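Local coordinates for putative cell adhesion protein (Bacteroides uniformis, PDB 4K4K) that is a putative component of the fimbrial tip, part of the filamentous surface appendages that mediate bacterial adhesion and biofilm formation, at residues F230-V234 with N235-Q239; V87-Y90 with P91-E94. All blocks are in the same frame, centred on the assembly; numbering follows the deposited sequence. Where two conformers were deposited one is given.

Contact 1 (F230-V234 with N235-Q239); sequences FHWDV and NSAAQ
A short 3-10 turn ends strand 228-233, and its first bonds join D233 and V234 to S236 and A237. It is a worked example of how a chain leaves a beta-sheet: two backbone carbonyls in succession each bind the amide three residues further on. S236 N reaches D233 O at 3.0 Å, and A237 N follows with a bond to V234 O at 3.2 Å. Both amides approach from above the carbonyl plane, as tight curvature imposes, yet the N-H of A237 is fairly straight at 163°.

The side chain of S236 adds a third bond. A chi1 of 76° tucks OG in over its own main chain, and from there it folds back along the turn to donate to D233 O at 2.7 Å. Unlike the amide, OG lies in the carbonyl plane, so the two donors occupy different directions around the same oxygen.

W232 flanks this arrangement. Its extended first torsion (chi1 173°) carries the six-membered part of the indole alongside the turn. The methyl of A237 meets the rim there, CB lying 3.5 Å from W232 CH2 and near the ring plane, an edge contact and not a stack. S236 OG is also close to W232 NE1, at 3.2 Å, but the angle is too poor for a hydrogen bond. Beyond the turn, the indole packs on V260 and V262 of strand 259-268, and its ring meets that of Y251 steeply.

The chemistry implies a carbonyl doubly occupied at the end of the strand, while V234 still pairs with M216: D233 O is satisfied by backbone and hydroxyl of one serine, which probably holds the hydroxymethyl group in this rotamer.

Contact 2 (V87-Y90 with P91-E94); sequences VAYY and PYRE
Y90 and P91 are joined by a cis peptide bond at the point where strand 84-90 of this fimbrillin-like fold runs out, and the contact illustrates the aromatic-proline pairing that accompanies many such bonds. The cis geometry brings the two CA atoms, Y90 CA and P91 CA, to 3.0 Å and lays the pyrrolidine against the tyrosine. P91 CB sits over the middle of the Y90 ring, 3.8 Å from its centroid and only 6° off the normal, a well-centred CH-pi contact. On the strand side Y90 packs against I38 and M118, so this end of the contact is closely filled. A serine in its place would take away the ring, and P91 would probably lose its CH-pi partner, weakening the preference for the cis bond and opening a gap beside I38 and M118.

The far side is looser. The outer part of Y92 is partly exposed, and E94 lies in solvent, modelled in two conformers, which makes any bond from its carboxylate to the Y92 hydroxyl doubtful. R93 also leads its guanidinium away from the strand end, but that group is held: NH1 is bonded to T103 O, and the ring of Y102 makes a cation-pi contact with it.

Between these extremes Y89 reaches along the turning chain. Its chi1 of 73° swings the ring alongside the loop backbone, where CE2 comes 3.3 Å from P91 O and the hydroxyl passes Y92 CA. N53 steadies this end twice over, with OD1 bonded to Y89 OH and ND2 to R93 O. The bond that ties loop to strand is nearly linear: R93 N donates to Y89 OH at 3.0 Å, with an N-H...O angle of 174°.

Overall arrangement
Contact 2 comes first along the chain, at the exit of strand 84-90 into the loop before strand 101-105; contact 1 follows at the exit of strand 228-233, ahead of strand 247-256. Their centres lie 34 Å apart on opposite sides of the chain's centre, and their nearest atoms stay about 24 Å from each other, so neither touches the other. Both lie in the fimbrillin-like region, linked through strand 132-150: strand 84-90 reaches it by way of 118-126, and strand 228-233 by way of 217-222, 164-177, 192-199 and 202-207. In this elongated protein without alpha-helices, strand ends are thus shaped locally at distant places by different means.

Contact 1 (F230-V234 with N235-Q239)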
ATOM      1  N   PHE A 230     -14.955   8.376 -22.206  1.00 38.80           N
ATOM      2  CA  PHE A 230     -13.973   7.627 -22.995  1.00 36.75           C
ATOM      3  C   PHE A 230     -13.586   6.400 -22.201  1.00 40.09           C
ATOM      4  O   PHE A 230     -13.420   6.515 -20.983  1.00 36.91           O
ATOM      5  CB  PHE A 230     -12.727   8.475 -23.263  1.00 37.76           C
ATOM      6  CG  PHE A 230     -12.934   9.717 -24.082  1.00 40.20           C
ATOM      7  CD1 PHE A 230     -12.820   9.680 -25.460  1.00 44.28           C
ATOM      8  CD2 PHE A 230     -13.185  10.935 -23.470  1.00 42.33           C
ATOM      9  CE1 PHE A 230     -13.012  10.830 -26.218  1.00 45.94           C
ATOM     10  CE2 PHE A 230     -13.366  12.089 -24.231  1.00 46.50           C
ATOM     11  CZ  PHE A 230     -13.268  12.028 -25.598  1.00 44.91           C
ATOM     12  N   HIS A 231     -13.463   5.239 -22.867  1.00 37.65           N
ATOM     13  CA  HIS A 231     -13.095   3.969 -22.232  1.00 36.99           C
ATOM     14  C   HIS A 231     -11.819   3.439 -22.843  1.00 39.94           C
ATOM     15  O   HIS A 231     -11.631   3.534 -24.060  1.00 38.81           O
ATOM     16  CB  HIS A 231     -14.229   2.936 -22.361  1.00 39.08           C
ATOM     17  CG  HIS A 231     -15.579   3.483 -21.992  1.00 43.32           C
ATOM     18  ND1 HIS A 231     -16.028   3.478 -20.681  1.00 44.80           N
ATOM     19  CD2 HIS A 231     -16.516   4.081 -22.770  1.00 46.29           C
ATOM     20  CE1 HIS A 231     -17.226   4.046 -20.707  1.00 44.46           C
ATOM     21  NE2 HIS A 231     -17.557   4.438 -21.937  1.00 45.77           N
ATOM     22  N   TRP A 232     -10.923   2.896 -22.009  1.00 35.70           N
ATOM     23  CA  TRP A 232      -9.663   2.345 -22.494  1.00 36.47           C
ATOM     24  C   TRP A 232      -9.382   1.030 -21.780  1.00 39.48           C
ATOM     25  O   TRP A 232      -9.477   0.971 -20.551  1.00 36.17           O
ATOM     26  CB  TRP A 232      -8.521   3.356 -22.314  1.00 35.34           C
ATOM     27  CG  TRP A 232      -7.166   2.793 -22.651  1.00 36.53           C
ATOM     28  CD1 TRP A 232      -6.620   2.633 -23.894  1.00 40.46           C
ATOM     29  CD2 TRP A 232      -6.213   2.269 -21.721  1.00 35.33           C
ATOM     30  NE1 TRP A 232      -5.378   2.046 -23.795  1.00 39.94           N
ATOM     31  CE2 TRP A 232      -5.106   1.804 -22.469  1.00 40.03           C
ATOM     32  CE3 TRP A 232      -6.188   2.139 -20.318  1.00 35.34           C
ATOM     33  CZ2 TRP A 232      -3.974   1.249 -21.859  1.00 39.30           C
ATOM     34  CZ3 TRP A 232      -5.061   1.601 -19.717  1.00 36.09           C
ATOM     35  CH2 TRP A 232      -3.971   1.168 -20.479  1.00 37.67           C
ATOM     36  N   ASP A 233      -9.066  -0.028 -22.550  1.00 37.79           N
ATOM     37  CA  ASP A 233      -8.817  -1.351 -21.977  1.00 38.38           C
ATOM     38  C   ASP A 233      -7.420  -1.446 -21.364  1.00 37.35           C
ATOM     39  O   ASP A 233      -6.402  -1.323 -22.062  1.00 36.82           O
ATOM     40  CB  ASP A 233      -9.048  -2.473 -23.015  1.00 43.87           C
ATOM     41  CG  ASP A 233     -10.464  -3.050 -22.985  1.00 65.20           C
ATOM     42  OD1 ASP A 233     -11.025  -3.219 -21.863  1.00 66.54           O
ATOM     43  OD2 ASP A 233     -10.998  -3.374 -24.073  1.00 73.24           O
ATOM     44  N   VAL A 234      -7.380  -1.666 -20.036  1.00 31.05           N
ATOM     45  CA  VAL A 234      -6.132  -1.776 -19.263  1.00 28.76           C
ATOM     46  C   VAL A 234      -5.215  -2.858 -19.855  1.00 33.90           C
ATOM     47  O   VAL A 234      -4.010  -2.631 -19.952  1.00 33.12           O
ATOM     48  CB  VAL A 234      -6.407  -2.009 -17.752  1.00 30.04           C
ATOM     49  CG1 VAL A 234      -5.111  -2.248 -16.962  1.00 29.62           C
ATOM     50  CG2 VAL A 234      -7.185  -0.831 -17.168  1.00 28.97           C
ATOM     51  N   ASN A 235      -5.788  -3.983 -20.305  1.00 32.90           N
ATOM     52  CA  ASN A 235      -5.033  -5.110 -20.865  1.00 35.14           C
ATOM     53  C   ASN A 235      -4.374  -4.774 -22.237  1.00 42.68           C
ATOM     54  O   ASN A 235      -3.459  -5.487 -22.653  1.00 43.86           O
ATOM     55  CB  ASN A 235      -5.938  -6.341 -20.980  1.00 38.92           C
ATOM     56  CG  ASN A 235      -5.186  -7.638 -21.153  1.00 64.26           C
ATOM     57  OD1 ASN A 235      -4.569  -8.168 -20.218  1.00 59.98           O
ATOM     58  ND2 ASN A 235      -5.200  -8.159 -22.368  1.00 53.80           N
ATOM     59  N   SER A 236      -4.767  -3.660 -22.883  1.00 39.75           N
ATOM     60  CA  SER A 236      -4.151  -3.279 -24.157  1.00 41.53           C
ATOM     61  C   SER A 236      -2.762  -2.635 -23.938  1.00 47.01           C
ATOM     62  O   SER A 236      -1.988  -2.542 -24.892  1.00 49.55           O
ATOM     63  CB  SER A 236      -5.071  -2.362 -24.961  1.00 42.59           C
ATOM     64  OG  SER A 236      -5.087  -1.042 -24.445  1.00 50.46           O
ATOM     65  N   ALA A 237      -2.427  -2.231 -22.684  1.00 40.55           N
ATOM     66  CA  ALA A 237      -1.123  -1.642 -22.387  1.00 39.75           C
ATOM     67  C   ALA A 237      -0.059  -2.724 -22.335  1.00 44.42           C
ATOM     68  O   ALA A 237      -0.328  -3.836 -21.860  1.00 44.24           O
ATOM     69  CB  ALA A 237      -1.154  -0.874 -21.076  1.00 38.78           C
ATOM     70  N   ALA A 238       1.152  -2.392 -22.811  1.00 42.50           N
ATOM     71  CA  ALA A 238       2.283  -3.316 -22.839  1.00 43.59           C
ATOM     72  C   ALA A 238       2.735  -3.684 -21.438  1.00 47.48           C
ATOM     73  O   ALA A 238       3.037  -4.850 -21.190  1.00 48.71           O
ATOM     74  CB  ALA A 238       3.447  -2.701 -23.605  1.00 45.77           C
ATOM     75  N   GLN A 239       2.736  -2.706 -20.508  1.00 42.44           N
ATOM     76  CA  GLN A 239       3.237  -2.926 -19.154  1.00 40.30           C
ATOM     77  C   GLN A 239       2.202  -3.473 -18.155  1.00 42.85           C
ATOM     78  O   GLN A 239       2.583  -3.736 -17.004  1.00 41.11           O
ATOM     79  CB  GLN A 239       3.837  -1.621 -18.585  1.00 40.89           C
ATOM     80  CG  GLN A 239       4.992  -1.006 -19.372  1.00 46.72           C
ATOM     81  CD  GLN A 239       6.040  -1.991 -19.822  1.00 57.36           C
ATOM     82  OE1 GLN A 239       6.598  -2.765 -19.037  1.00 50.86           O
ATOM     83  NE2 GLN A 239       6.326  -1.974 -21.105  1.00 49.40           N
TER

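Contact 2 (V87-Y90 with P91-E94)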
ATOM      1  N   VAL A  87       8.605  -9.335  12.895  1.00 13.38           N
ATOM      2  CA  VAL A  87       7.816  -9.010  11.708  1.00 13.26           C
ATOM      3  C   VAL A  87       6.975  -7.784  12.046  1.00 16.25           C
ATOM      4  O   VAL A  87       6.724  -7.519  13.224  1.00 14.86           O
ATOM      5  CB  VAL A  87       6.932 -10.181  11.175  1.00 17.65           C
ATOM      6  CG1 VAL A  87       7.783 -11.357  10.719  1.00 18.74           C
ATOM      7  CG2 VAL A  87       5.890 -10.621  12.215  1.00 16.35           C
ATOM      8  N   ALA A  88       6.511  -7.061  11.017  1.00 13.88           N
ATOM      9  CA  ALA A  88       5.668  -5.879  11.219  1.00 12.40           C
ATOM     10  C   ALA A  88       4.791  -5.653  10.025  1.00 15.01           C
ATOM     11  O   ALA A  88       5.058  -6.168   8.936  1.00 14.49           O
ATOM     12  CB  ALA A  88       6.529  -4.629  11.483  1.00 14.27           C
ATOM     13  N   TYR A  89       3.755  -4.833  10.215  1.00 12.51           N
ATOM     14  CA  TYR A  89       2.874  -4.467   9.118  1.00 12.43           C
ATOM     15  C   TYR A  89       2.389  -3.039   9.329  1.00 17.69           C
ATOM     16  O   TYR A  89       2.441  -2.498  10.436  1.00 16.68           O
ATOM     17  CB  TYR A  89       1.665  -5.452   8.973  1.00 12.38           C
ATOM     18  CG  TYR A  89       0.646  -5.244  10.075  1.00 11.38           C
ATOM     19  CD1 TYR A  89       0.868  -5.744  11.358  1.00 13.51           C
ATOM     20  CD2 TYR A  89      -0.490  -4.449   9.870  1.00 11.97           C
ATOM     21  CE1 TYR A  89      -0.029  -5.485  12.399  1.00 14.67           C
ATOM     22  CE2 TYR A  89      -1.379  -4.169  10.910  1.00 13.18           C
ATOM     23  CZ  TYR A  89      -1.126  -4.658  12.179  1.00 17.62           C
ATOM     24  OH  TYR A  89      -2.012  -4.381  13.198  1.00 15.25           O
ATOM     25  N   TYR A  90       1.906  -2.443   8.250  1.00 13.31           N
ATOM     26  CA  TYR A  90       1.337  -1.097   8.234  1.00 13.51           C
ATOM     27  C   TYR A  90       0.070  -1.161   7.375  1.00 15.11           C
ATOM     28  O   TYR A  90       0.107  -1.827   6.348  1.00 15.85           O
ATOM     29  CB  TYR A  90       2.378  -0.106   7.621  1.00 15.24           C
ATOM     30  CG  TYR A  90       1.788   1.249   7.296  1.00 17.97           C
ATOM     31  CD1 TYR A  90       1.720   2.252   8.263  1.00 19.67           C
ATOM     32  CD2 TYR A  90       1.177   1.490   6.059  1.00 20.39           C
ATOM     33  CE1 TYR A  90       1.076   3.471   8.005  1.00 20.51           C
ATOM     34  CE2 TYR A  90       0.583   2.727   5.770  1.00 21.41           C
ATOM     35  CZ  TYR A  90       0.538   3.712   6.749  1.00 29.11           C
ATOM     36  OH  TYR A  90      -0.078   4.914   6.502  1.00 30.04           O
ATOM     37  N   PRO A  91      -1.008  -0.426   7.688  1.00 15.19           N
ATOM     38  CA  PRO A  91      -1.205   0.412   8.885  1.00 15.94           C
ATOM     39  C   PRO A  91      -1.729  -0.397  10.047  1.00 18.77           C
ATOM     40  O   PRO A  91      -2.574  -1.296   9.881  1.00 17.01           O
ATOM     41  CB  PRO A  91      -2.218   1.461   8.402  1.00 17.92           C
ATOM     42  CG  PRO A  91      -3.087   0.672   7.431  1.00 21.48           C
ATOM     43  CD  PRO A  91      -2.177  -0.368   6.783  1.00 16.92           C
ATOM     44  N   TYR A  92      -1.210  -0.098  11.233  1.00 17.19           N
ATOM     45  CA  TYR A  92      -1.631  -0.767  12.459  1.00 16.35           C
ATOM     46  C   TYR A  92      -3.153  -0.772  12.614  1.00 19.30           C
ATOM     47  O   TYR A  92      -3.814   0.235  12.323  1.00 19.21           O
ATOM     48  CB  TYR A  92      -1.017  -0.023  13.660  1.00 16.68           C
ATOM     49  CG  TYR A  92      -1.545  -0.478  14.999  1.00 16.46           C
ATOM     50  CD1 TYR A  92      -1.053  -1.629  15.612  1.00 16.63           C
ATOM     51  CD2 TYR A  92      -2.563   0.229  15.647  1.00 18.51           C
ATOM     52  CE1 TYR A  92      -1.522  -2.041  16.859  1.00 17.78           C
ATOM     53  CE2 TYR A  92      -3.056  -0.188  16.879  1.00 20.07           C
ATOM     54  CZ  TYR A  92      -2.524  -1.313  17.489  1.00 22.46           C
ATOM     55  OH  TYR A  92      -2.999  -1.707  18.717  1.00 22.69           O
ATOM     56  N   ARG A  93      -3.694  -1.922  13.058  1.00 16.58           N
ATOM     57  CA  ARG A  93      -5.102  -2.129  13.443  1.00 18.55           C
ATOM     58  C   ARG A  93      -5.121  -2.646  14.855  1.00 22.28           C
ATOM     59  O   ARG A  93      -4.412  -3.604  15.142  1.00 21.12           O
ATOM     60  CB  ARG A  93      -5.824  -3.127  12.544  1.00 19.27           C
ATOM     61  CG  ARG A  93      -5.995  -2.647  11.143  1.00 33.08           C
ATOM     62  CD  ARG A  93      -7.273  -3.205  10.605  1.00 40.34           C
ATOM     63  NE  ARG A  93      -7.506  -2.698   9.271  1.00 44.63           N
ATOM     64  CZ  ARG A  93      -7.958  -3.438   8.280  1.00 46.18           C
ATOM     65  NH1 ARG A  93      -8.230  -4.727   8.473  1.00 26.40           N
ATOM     66  NH2 ARG A  93      -8.139  -2.902   7.084  1.00 32.65           N
ATOM     67  N   GLU A  94      -5.945  -2.030  15.731  1.00 21.28           N
ATOM     68  CA  GLU A  94      -6.045  -2.424  17.136  0.50 22.02           C
ATOM     69  C   GLU A  94      -6.484  -3.879  17.266  1.00 25.28           C
ATOM     70  O   GLU A  94      -5.926  -4.612  18.087  1.00 27.58           O
ATOM     71  CB  GLU A  94      -7.020  -1.484  17.879  0.50 24.66           C
ATOM     72  CG  GLU A  94      -7.102  -1.706  19.387  0.50 36.79           C
ATOM     73  CD  GLU A  94      -5.820  -1.615  20.198  0.50 55.16           C
ATOM     74  OE1 GLU A  94      -5.053  -0.640  20.017  0.50 43.67           O
ATOM     75  OE2 GLU A  94      -5.600  -2.513  21.042  0.50 51.01           O
TER